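Local coordinates for protein nicotinate phosphoribosyltransferase (Vibrio cholerae, PDB 4HL7) that probably catalyses the ATP-coupled formation of nicotinate mononucleotide from nicotinate and 5-phosphoribosyl 1-diphosphate, an entry step of NAD biosynthesis, at residues V39-I44 / D127-E132; D56-E61 / S140-R145; R188-Q193 / V366-L371. All blocks are in the same frame, centred on the assembly; numbering follows the deposited sequence.

Contact 1. Residues V39-I44 / D127-E132; sequences VRYELI and DTILYE
Val39 and Thr128 bring their CA atoms to 8.0 Å, where the strand 39-44 passes alongside the bend 127-132 between helix 125-128 and helix 131-147. The strand belongs to the five-stranded antiparallel sheet, between strands 116-122 and 372-380, and Val39, Tyr41 and Leu43 direct their CB atoms to the bend, while Arg40 points away from it. Thr128 takes the middle of the contact. Its OG1 is set between the backbone N and the carbonyl carbon (chi1 62°), which turns the hydroxyl toward the strand, 3.4 Å from CG2 of Val39. The same oxygen meets Tyr41 at the ring edge, close to the ring plane, with CE2 3.5 Å from Thr128 OG1. Both partners are carbons, so these are packing contacts; the hydrogen bond of OG1 is to the carbonyl O of Ser124, four residues earlier, just before helix 125-128. Further along the Tyr41 ring, OH approaches Ile129 obliquely, 3.5 Å from its CA. The Ile129 side chain is close as well, its CB lying 3.7 Å from Tyr41 OH. Beyond the two segments this phenol is hydrogen-bonded to Glu233 OE1, next in the chain to His232, the predicted but here unmodified phosphorylation site. What joins sheet and bend is therefore van der Waals packing around two buried hydroxyls whose hydrogen bonds lie elsewhere: Thr128 is tied back to the residue that precedes its helix, and Tyr41 spans from the sheet, past Ile129, to the probable neighbourhood of the active site.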
loop_
_atom_site.group_PDB
_atom_site.type_symbol
_atom_site.label_atom_id
_atom_site.label_comp_id
_atom_site.label_asym_id
_atom_site.label_seq_id
_atom_site.Cartn_x
_atom_site.Cartn_y
_atom_site.Cartn_z
ATOM N N VAL A 39 -6.332 10.155 14.410
ATOM C CA VAL A 39 -5.047 10.088 13.687
ATOM C C VAL A 39 -4.875 11.317 12.820
ATOM O O VAL A 39 -5.854 12.058 12.561
ATOM C CB VAL A 39 -4.910 8.807 12.771
ATOM C CG1 VAL A 39 -4.732 7.505 13.570
ATOM C CG2 VAL A 39 -6.089 8.664 11.814
ATOM N N ARG A 40 -3.649 11.510 12.327
ATOM C CA ARG A 40 -3.373 12.518 11.301
ATOM C C ARG A 40 -2.465 11.873 10.275
ATOM O O ARG A 40 -1.444 11.272 10.654
ATOM C CB ARG A 40 -2.698 13.756 11.860
ATOM C CG ARG A 40 -2.400 14.788 10.727
ATOM C CD ARG A 40 -2.024 16.160 11.278
ATOM N NE ARG A 40 -1.065 16.031 12.387
ATOM C CZ ARG A 40 0.241 15.947 12.187
ATOM N NH1 ARG A 40 0.747 15.937 10.939
ATOM N NH2 ARG A 40 1.031 15.835 13.203
ATOM N N TYR A 41 -2.847 11.967 8.995
ATOM C CA TYR A 41 -1.969 11.518 7.885
ATOM C C TYR A 41 -1.460 12.717 7.157
ATOM O O TYR A 41 -2.182 13.750 7.049
ATOM C CB TYR A 41 -2.743 10.746 6.834
ATOM C CG TYR A 41 -3.413 9.439 7.286
ATOM C CD1 TYR A 41 -2.721 8.220 7.238
ATOM C CD2 TYR A 41 -4.715 9.449 7.860
ATOM C CE1 TYR A 41 -3.361 7.008 7.592
ATOM C CE2 TYR A 41 -5.348 8.256 8.245
ATOM C CZ TYR A 41 -4.664 7.046 8.142
ATOM O OH TYR A 41 -5.327 5.863 8.528
ATOM N N GLU A 42 -0.275 12.563 6.529
ATOM C CA GLU A 42 0.285 13.652 5.738
ATOM C C GLU A 42 0.713 13.147 4.387
ATOM O O GLU A 42 1.423 12.139 4.301
ATOM C CB GLU A 42 1.508 14.294 6.431
ATOM C CG GLU A 42 1.161 14.987 7.741
ATOM C CD GLU A 42 0.262 16.230 7.539
ATOM O OE1 GLU A 42 -0.328 16.668 8.570
ATOM O OE2 GLU A 42 0.210 16.800 6.399
ATOM N N LEU A 43 0.304 13.851 3.340
ATOM C CA LEU A 43 0.725 13.436 2.021
ATOM C C LEU A 43 1.513 14.547 1.421
ATOM O O LEU A 43 1.202 15.722 1.603
ATOM C CB LEU A 43 -0.453 13.116 1.097
ATOM C CG LEU A 43 -1.344 11.926 1.469
ATOM C CD1 LEU A 43 -2.400 12.404 2.460
ATOM C CD2 LEU A 43 -2.006 11.285 0.250
ATOM N N ILE A 44 2.536 14.183 0.675
ATOM C CA ILE A 44 3.304 15.214 -0.008
ATOM C C ILE A 44 3.479 14.808 -1.462
ATOM O O ILE A 44 3.760 13.654 -1.754
ATOM C CB ILE A 44 4.651 15.515 0.707
ATOM C CG1 ILE A 44 5.550 16.355 -0.223
ATOM C CG2 ILE A 44 5.263 14.231 1.258
ATOM C CD1 ILE A 44 6.659 17.046 0.504
ATOM N N ASP A 127 -12.778 6.531 10.604
ATOM C CA ASP A 127 -13.441 7.352 9.613
ATOM C C ASP A 127 -12.527 7.949 8.540
ATOM O O ASP A 127 -13.026 8.445 7.489
ATOM C CB ASP A 127 -14.252 8.386 10.293
ATOM C CG ASP A 127 -15.408 7.725 11.128
ATOM O OD1 ASP A 127 -15.987 8.417 11.889
ATOM O OD2 ASP A 127 -15.635 6.494 11.007
ATOM N N THR A 128 -11.227 7.854 8.777
ATOM C CA THR A 128 -10.237 8.470 7.837
ATOM C C THR A 128 -9.370 7.430 7.132
ATOM O O THR A 128 -8.672 7.781 6.168
ATOM C CB THR A 128 -9.345 9.537 8.482
ATOM O OG1 THR A 128 -8.550 8.981 9.534
ATOM C CG2 THR A 128 -10.182 10.761 9.008
ATOM N N ILE A 129 -9.381 6.193 7.638
ATOM C CA ILE A 129 -8.449 5.187 7.091
ATOM C C ILE A 129 -8.684 4.924 5.583
ATOM O O ILE A 129 -7.752 4.641 4.847
ATOM C CB ILE A 129 -8.419 3.867 7.904
ATOM C CG1 ILE A 129 -7.349 2.916 7.296
ATOM C CG2 ILE A 129 -9.755 3.186 7.882
ATOM C CD1 ILE A 129 -6.844 1.885 8.227
ATOM N N LEU A 130 -9.931 5.037 5.121
ATOM C CA LEU A 130 -10.181 4.793 3.711
ATOM C C LEU A 130 -9.674 5.869 2.738
ATOM O O LEU A 130 -9.628 5.602 1.534
ATOM C CB LEU A 130 -11.663 4.502 3.437
ATOM C CG LEU A 130 -12.292 3.332 4.205
ATOM C CD1 LEU A 130 -13.716 3.122 3.707
ATOM C CD2 LEU A 130 -11.443 2.063 4.104
ATOM N N TYR A 131 -9.342 7.061 3.231
ATOM C CA TYR A 131 -8.935 8.158 2.324
ATOM C C TYR A 131 -7.707 7.809 1.518
ATOM O O TYR A 131 -7.635 8.135 0.365
ATOM C CB TYR A 131 -8.598 9.489 3.060
ATOM C CG TYR A 131 -9.806 10.382 3.360
ATOM C CD1 TYR A 131 -10.223 10.606 4.661
ATOM C CD2 TYR A 131 -10.498 10.974 2.332
ATOM C CE1 TYR A 131 -11.317 11.414 4.941
ATOM C CE2 TYR A 131 -11.595 11.791 2.585
ATOM C CZ TYR A 131 -11.991 12.019 3.872
ATOM O OH TYR A 131 -13.067 12.862 4.123
ATOM N N GLU A 132 -6.707 7.218 2.184
ATOM C CA GLU A 132 -5.356 7.125 1.614
ATOM C C GLU A 132 -5.299 6.802 0.134
ATOM O O GLU A 132 -4.701 7.594 -0.639
ATOM C CB GLU A 132 -4.513 6.070 2.411
ATOM C CG GLU A 132 -3.159 5.780 1.792
ATOM C CD GLU A 132 -2.335 4.819 2.633
ATOM O OE1 GLU A 132 -2.687 4.621 3.802
ATOM O OE2 GLU A 132 -1.294 4.343 2.114
#

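Contact 2. Residues D56-E61 / S140-R145; sequences DAIRQE and SEVRSR
Val142 of helix 131-147 sits as a knob in a hole of helix 52-64, a knobs-into-holes packing in which Leu54, Ala57, Ile58 and Glu61 form the four corners. The axes of the short segments 56-61 and 140-145 approach to 9.7 Å, and their directions make an angle of 136°, closer to antiparallel than to parallel. The two methyls of the valine divide the work. CG1 stands anti to the backbone N (chi1 166°), a setting that sends it between two neighbours: CB of Ala57 lies 3.8 Å from it, and on the adjoining corner Ile58 CG1 is 4.0 Å from Val142 CG1. CG2 meets a further corner, 4.1 Å from CG of Glu61, so that an acidic residue contributes its aliphatic stem to the seam. The glutamate chain is bent at chi2, and its carboxylate stays clear of Arg145, with Glu61 OE2 5.8 Å from Arg145 NH1, too long for a salt bridge. Arg145 has an acidic partner on its own helix instead, one turn back. There its guanidinium turns side-on to Glu141, and both NE and NH2 donate in the guanidinium plane to the single oxygen OE1, each nitrogen 2.8 Å from it and both arriving from the same face of the carboxylate, while Glu141 OE2 accepts the backbone N of Ser192.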
loop_
_atom_site.group_PDB
_atom_site.type_symbol
_atom_site.label_atom_id
_atom_site.label_comp_id
_atom_site.label_asym_id
_atom_site.label_seq_id
_atom_site.Cartn_x
_atom_site.Cartn_y
_atom_site.Cartn_z
ATOM N N ASP A 56 -6.833 22.854 -7.763
ATOM C CA ASP A 56 -8.297 23.074 -8.034
ATOM C C ASP A 56 -9.125 21.809 -8.305
ATOM O O ASP A 56 -10.164 21.572 -7.633
ATOM C CB ASP A 56 -8.547 24.101 -9.153
ATOM C CG ASP A 56 -8.889 25.502 -8.624
ATOM O OD1 ASP A 56 -8.914 25.712 -7.392
ATOM O OD2 ASP A 56 -9.128 26.410 -9.455
ATOM N N ALA A 57 -8.677 20.992 -9.268
ATOM C CA ALA A 57 -9.387 19.750 -9.602
ATOM C C ALA A 57 -9.239 18.687 -8.522
ATOM O O ALA A 57 -10.150 17.886 -8.293
ATOM C CB ALA A 57 -8.955 19.197 -10.969
ATOM N N ILE A 58 -8.127 18.701 -7.815
ATOM C CA ILE A 58 -8.013 17.777 -6.714
ATOM C C ILE A 58 -9.070 18.120 -5.657
ATOM O O ILE A 58 -9.730 17.242 -5.125
ATOM C CB ILE A 58 -6.610 17.783 -6.120
ATOM C CG1 ILE A 58 -5.657 17.198 -7.147
ATOM C CG2 ILE A 58 -6.562 16.988 -4.813
ATOM C CD1 ILE A 58 -4.190 17.366 -6.784
ATOM N N ARG A 59 -9.262 19.418 -5.393
ATOM C CA ARG A 59 -10.220 19.838 -4.351
ATOM C C ARG A 59 -11.580 19.355 -4.712
ATOM O O ARG A 59 -12.338 18.892 -3.871
ATOM C CB ARG A 59 -10.269 21.343 -4.306
ATOM C CG ARG A 59 -10.144 21.928 -2.946
ATOM C CD ARG A 59 -9.741 23.366 -3.171
ATOM N NE ARG A 59 -8.769 23.751 -2.189
ATOM C CZ ARG A 59 -7.823 24.637 -2.409
ATOM N NH1 ARG A 59 -7.717 25.207 -3.598
ATOM N NH2 ARG A 59 -6.982 24.924 -1.434
ATOM N N GLN A 60 -11.899 19.461 -5.995
ATOM C CA GLN A 60 -13.228 19.134 -6.446
ATOM C C GLN A 60 -13.480 17.637 -6.261
ATOM O O GLN A 60 -14.554 17.223 -5.835
ATOM C CB GLN A 60 -13.407 19.566 -7.899
ATOM C CG GLN A 60 -14.722 19.127 -8.509
ATOM C CD GLN A 60 -14.881 19.668 -9.910
ATOM O OE1 GLN A 60 -13.962 20.291 -10.450
ATOM N NE2 GLN A 60 -16.051 19.455 -10.504
ATOM N N GLU A 61 -12.483 16.833 -6.626
ATOM C CA GLU A 61 -12.578 15.384 -6.534
ATOM C C GLU A 61 -12.652 14.926 -5.137
ATOM O O GLU A 61 -13.386 13.975 -4.854
ATOM C CB GLU A 61 -11.364 14.740 -7.195
ATOM C CG GLU A 61 -11.350 15.082 -8.673
ATOM C CD GLU A 61 -12.534 14.473 -9.399
ATOM O OE1 GLU A 61 -13.050 13.423 -8.949
ATOM O OE2 GLU A 61 -12.931 15.023 -10.436
ATOM N N SER A 140 -2.945 11.295 -8.537
ATOM C CA SER A 140 -2.381 10.667 -9.745
ATOM C C SER A 140 -3.143 10.935 -11.008
ATOM O O SER A 140 -2.560 11.456 -11.990
ATOM C CB SER A 140 -2.155 9.144 -9.547
ATOM O OG SER A 140 -1.370 8.660 -10.637
ATOM N N GLU A 141 -4.439 10.622 -11.003
ATOM C CA GLU A 141 -5.256 10.757 -12.203
ATOM C C GLU A 141 -5.538 12.210 -12.646
ATOM O O GLU A 141 -5.666 12.469 -13.858
ATOM C CB GLU A 141 -6.565 9.958 -12.102
ATOM C CG GLU A 141 -7.336 10.063 -13.415
ATOM C CD GLU A 141 -8.392 9.021 -13.619
ATOM O OE1 GLU A 141 -9.211 9.229 -14.545
ATOM O OE2 GLU A 141 -8.443 8.032 -12.863
ATOM N N VAL A 142 -5.755 13.122 -11.687
ATOM C CA VAL A 142 -5.891 14.526 -12.036
ATOM C C VAL A 142 -4.655 15.013 -12.780
ATOM O O VAL A 142 -4.754 15.666 -13.849
ATOM C CB VAL A 142 -6.169 15.385 -10.792
ATOM C CG1 VAL A 142 -5.980 16.866 -11.100
ATOM C CG2 VAL A 142 -7.590 15.123 -10.304
ATOM N N ARG A 143 -3.493 14.604 -12.294
ATOM C CA ARG A 143 -2.240 14.966 -12.950
ATOM C C ARG A 143 -2.183 14.384 -14.375
ATOM O O ARG A 143 -1.777 15.069 -15.313
ATOM C CB ARG A 143 -1.056 14.481 -12.093
ATOM C CG ARG A 143 0.311 14.915 -12.583
ATOM C CD ARG A 143 1.025 13.768 -13.300
ATOM N NE ARG A 143 2.481 13.984 -13.387
ATOM C CZ ARG A 143 3.356 13.044 -13.737
ATOM N NH1 ARG A 143 2.935 11.818 -14.047
ATOM N NH2 ARG A 143 4.657 13.323 -13.745
ATOM N N SER A 144 -2.576 13.124 -14.528
ATOM C CA SER A 144 -2.682 12.536 -15.852
ATOM C C SER A 144 -3.586 13.337 -16.768
ATOM O O SER A 144 -3.170 13.691 -17.873
ATOM C CB SER A 144 -3.157 11.073 -15.802
ATOM O OG SER A 144 -2.257 10.297 -14.985
ATOM N N ARG A 145 -4.820 13.618 -16.312
ATOM C CA ARG A 145 -5.788 14.419 -17.095
ATOM C C ARG A 145 -5.281 15.779 -17.457
ATOM O O ARG A 145 -5.605 16.313 -18.573
ATOM C CB ARG A 145 -7.092 14.556 -16.298
ATOM C CG ARG A 145 -7.848 13.257 -16.286
ATOM C CD ARG A 145 -8.887 13.234 -15.172
ATOM N NE ARG A 145 -9.623 11.959 -15.172
ATOM C CZ ARG A 145 -10.923 11.838 -15.373
ATOM N NH1 ARG A 145 -11.653 12.918 -15.672
ATOM N NH2 ARG A 145 -11.491 10.628 -15.322
#

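Contact 3. Residues R188-Q193 / V366-L371; sequences RRFSSQ and VEYRPL
Phe190 reaches Tyr368 with its CG opposite the backbone N (chi1 -179°), which carries the ring across. CB itself points neither at segment 366-371 nor away from it, and the end of the side chain comes nearer than CB does. CD1 arrives first, 3.4 Å from OH of Tyr368, which lies at the rim of the phenylalanine ring and near its plane. The same carbon is 3.9 Å from Tyr368 CZ. One bond further out, CE1 of Phe190 comes to 4.1 Å from Tyr368 CE1, so the CD1-CE1 edge carries the encounter. The rings form an offset edge-to-face pair: the Phe190 edge is turned to the face of Tyr368, with centroids 5.9 Å apart and planes inclined at 60°. Tyr368 OH has its polar partner elsewhere, in OD1 of Asn355. Through ND2 that asparagine also bonds to the carbonyl O of Arg188, and one amide thus clamps both segments beside the aromatic pair. Leu7, from the N-terminal region, touches Phe190 as well. Immediately after Phe190, Ser191 is the N-cap of helix 192-205, and the backbone of Phe190 is hydrogen-bonded to Thr354 at the end of helix 351-354. On the other partner, Arg143 of helix 131-147 packs on Tyr368, and the chain continues into strand 372-380; the aromatic pair therefore lies where these three helices and the sheet of that strand converge.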
loop_
_atom_site.group_PDB
_atom_site.type_symbol
_atom_site.label_atom_id
_atom_site.label_comp_id
_atom_site.label_asym_id
_atom_site.label_seq_id
_atom_site.Cartn_x
_atom_site.Cartn_y
_atom_site.Cartn_z
ATOM N N ARG A 188 -1.185 4.289 -7.243
ATOM C CA ARG A 188 -0.442 5.175 -8.197
ATOM C C ARG A 188 -0.758 4.892 -9.649
ATOM O O ARG A 188 0.079 5.081 -10.537
ATOM C CB ARG A 188 1.076 5.195 -7.929
ATOM C CG ARG A 188 1.523 6.133 -6.789
ATOM C CD ARG A 188 2.955 5.748 -6.353
ATOM N NE ARG A 188 3.355 6.214 -5.016
ATOM C CZ ARG A 188 3.403 5.457 -3.906
ATOM N NH1 ARG A 188 3.008 4.170 -3.912
ATOM N NH2 ARG A 188 3.831 6.008 -2.758
ATOM N N ARG A 189 -1.996 4.502 -9.904
ATOM C CA ARG A 189 -2.385 4.228 -11.295
ATOM C C ARG A 189 -2.354 5.485 -12.140
ATOM O O ARG A 189 -2.573 6.600 -11.642
ATOM C CB ARG A 189 -3.775 3.608 -11.387
ATOM C CG ARG A 189 -4.922 4.515 -10.865
ATOM C CD ARG A 189 -6.059 3.619 -10.448
ATOM N NE ARG A 189 -7.183 4.453 -10.033
ATOM C CZ ARG A 189 -8.274 3.976 -9.458
ATOM N NH1 ARG A 189 -8.417 2.650 -9.296
ATOM N NH2 ARG A 189 -9.264 4.826 -9.113
ATOM N N PHE A 190 -2.136 5.320 -13.446
ATOM C CA PHE A 190 -2.233 6.455 -14.354
ATOM C C PHE A 190 -3.696 7.004 -14.329
ATOM O O PHE A 190 -3.911 8.223 -14.335
ATOM C CB PHE A 190 -1.898 6.004 -15.786
ATOM C CG PHE A 190 -1.950 7.120 -16.808
ATOM C CD1 PHE A 190 -0.810 7.909 -17.062
ATOM C CD2 PHE A 190 -3.096 7.354 -17.554
ATOM C CE1 PHE A 190 -0.864 8.934 -17.977
ATOM C CE2 PHE A 190 -3.148 8.395 -18.494
ATOM C CZ PHE A 190 -2.023 9.179 -18.699
ATOM N N SER A 191 -4.672 6.074 -14.304
ATOM C CA SER A 191 -6.083 6.391 -14.291
ATOM C C SER A 191 -6.822 5.107 -13.915
ATOM O O SER A 191 -6.259 4.024 -14.024
ATOM C CB SER A 191 -6.558 6.932 -15.661
ATOM O OG SER A 191 -6.507 5.897 -16.643
ATOM N N SER A 192 -8.060 5.222 -13.439
ATOM C CA SER A 192 -8.843 4.007 -13.141
ATOM C C SER A 192 -9.104 3.180 -14.434
ATOM O O SER A 192 -9.161 1.929 -14.379
ATOM C CB SER A 192 -10.152 4.359 -12.392
ATOM O OG SER A 192 -10.934 5.241 -13.170
ATOM N N GLN A 193 -9.285 3.866 -15.574
ATOM C CA GLN A 193 -9.469 3.203 -16.892
ATOM C C GLN A 193 -8.247 2.397 -17.274
ATOM O O GLN A 193 -8.381 1.239 -17.748
ATOM C CB GLN A 193 -9.844 4.214 -18.007
ATOM C CG GLN A 193 -10.259 3.586 -19.356
ATOM C CD GLN A 193 -11.421 2.634 -19.194
ATOM O OE1 GLN A 193 -12.392 2.964 -18.567
ATOM N NE2 GLN A 193 -11.254 1.413 -19.651
ATOM N N VAL A 366 9.637 15.681 -23.188
ATOM C CA VAL A 366 9.820 15.318 -21.792
ATOM C C VAL A 366 9.411 13.853 -21.597
ATOM O O VAL A 366 8.288 13.488 -21.967
ATOM C CB VAL A 366 8.920 16.187 -20.890
ATOM C CG1 VAL A 366 9.106 15.842 -19.406
ATOM C CG2 VAL A 366 9.136 17.667 -21.154
ATOM N N GLU A 367 10.289 13.033 -20.992
ATOM C CA GLU A 367 9.966 11.611 -20.685
ATOM C C GLU A 367 8.939 11.483 -19.557
ATOM O O GLU A 367 9.071 12.122 -18.489
ATOM C CB GLU A 367 11.190 10.802 -20.258
ATOM C CG GLU A 367 12.126 10.409 -21.390
ATOM C CD GLU A 367 13.438 9.878 -20.848
ATOM O OE1 GLU A 367 13.537 8.659 -20.653
ATOM O OE2 GLU A 367 14.349 10.694 -20.574
ATOM N N TYR A 368 7.926 10.652 -19.799
ATOM C CA TYR A 368 6.895 10.435 -18.805
ATOM C C TYR A 368 7.480 9.724 -17.605
ATOM O O TYR A 368 8.205 8.755 -17.771
ATOM C CB TYR A 368 5.767 9.583 -19.368
ATOM C CG TYR A 368 4.742 9.330 -18.313
ATOM C CD1 TYR A 368 3.829 10.351 -17.957
ATOM C CD2 TYR A 368 4.705 8.109 -17.607
ATOM C CE1 TYR A 368 2.896 10.152 -16.928
ATOM C CE2 TYR A 368 3.780 7.914 -16.575
ATOM C CZ TYR A 368 2.884 8.934 -16.250
ATOM O OH TYR A 368 1.976 8.740 -15.238
ATOM N N ARG A 369 7.126 10.172 -16.389
ATOM C CA ARG A 369 7.384 9.425 -15.144
ATOM C C ARG A 369 6.081 9.562 -14.286
ATOM O O ARG A 369 5.402 10.575 -14.383
ATOM C CB ARG A 369 8.584 10.024 -14.371
ATOM C CG ARG A 369 9.974 9.649 -14.958
ATOM C CD ARG A 369 11.045 10.700 -14.643
ATOM N N PRO A 370 5.747 8.549 -13.494
ATOM C CA PRO A 370 4.601 8.672 -12.563
ATOM C C PRO A 370 4.810 9.826 -11.598
ATOM O O PRO A 370 5.962 10.224 -11.357
ATOM C CB PRO A 370 4.638 7.342 -11.764
ATOM C CG PRO A 370 5.329 6.391 -12.672
ATOM C CD PRO A 370 6.343 7.195 -13.464
ATOM N N LEU A 371 3.710 10.324 -11.007
ATOM C CA LEU A 371 3.787 11.381 -9.991
ATOM C C LEU A 371 4.443 10.796 -8.757
ATOM O O LEU A 371 4.125 9.692 -8.333
ATOM C CB LEU A 371 2.384 11.882 -9.631
ATOM C CG LEU A 371 2.273 13.076 -8.657
ATOM C CD1 LEU A 371 3.617 13.793 -8.458
ATOM C CD2 LEU A 371 1.219 14.054 -9.150
#

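How the contacts relate
Helix 131-147 ties the three contacts together: segment 127-132 of contact 1 leads into it, its later turns form one side of contact 2, and those same turns touch contact 3 through Ser140 OG to Arg189 O and Ser144 OG to Phe190 O, both probable hydrogen bonds. Centres of contacts 2 and 3 are about 12 Å apart, those of 1 and 2 about 17 Å, and those of 1 and 3 about 22 Å. Along the chain contacts 1 and 2 alternate, whereas contact 3 opens after both have closed. The helix runs from the antiparallel sheet to loops that flank helix 192-205 and strand 372-380, in the part of the chain related to TIM barrels.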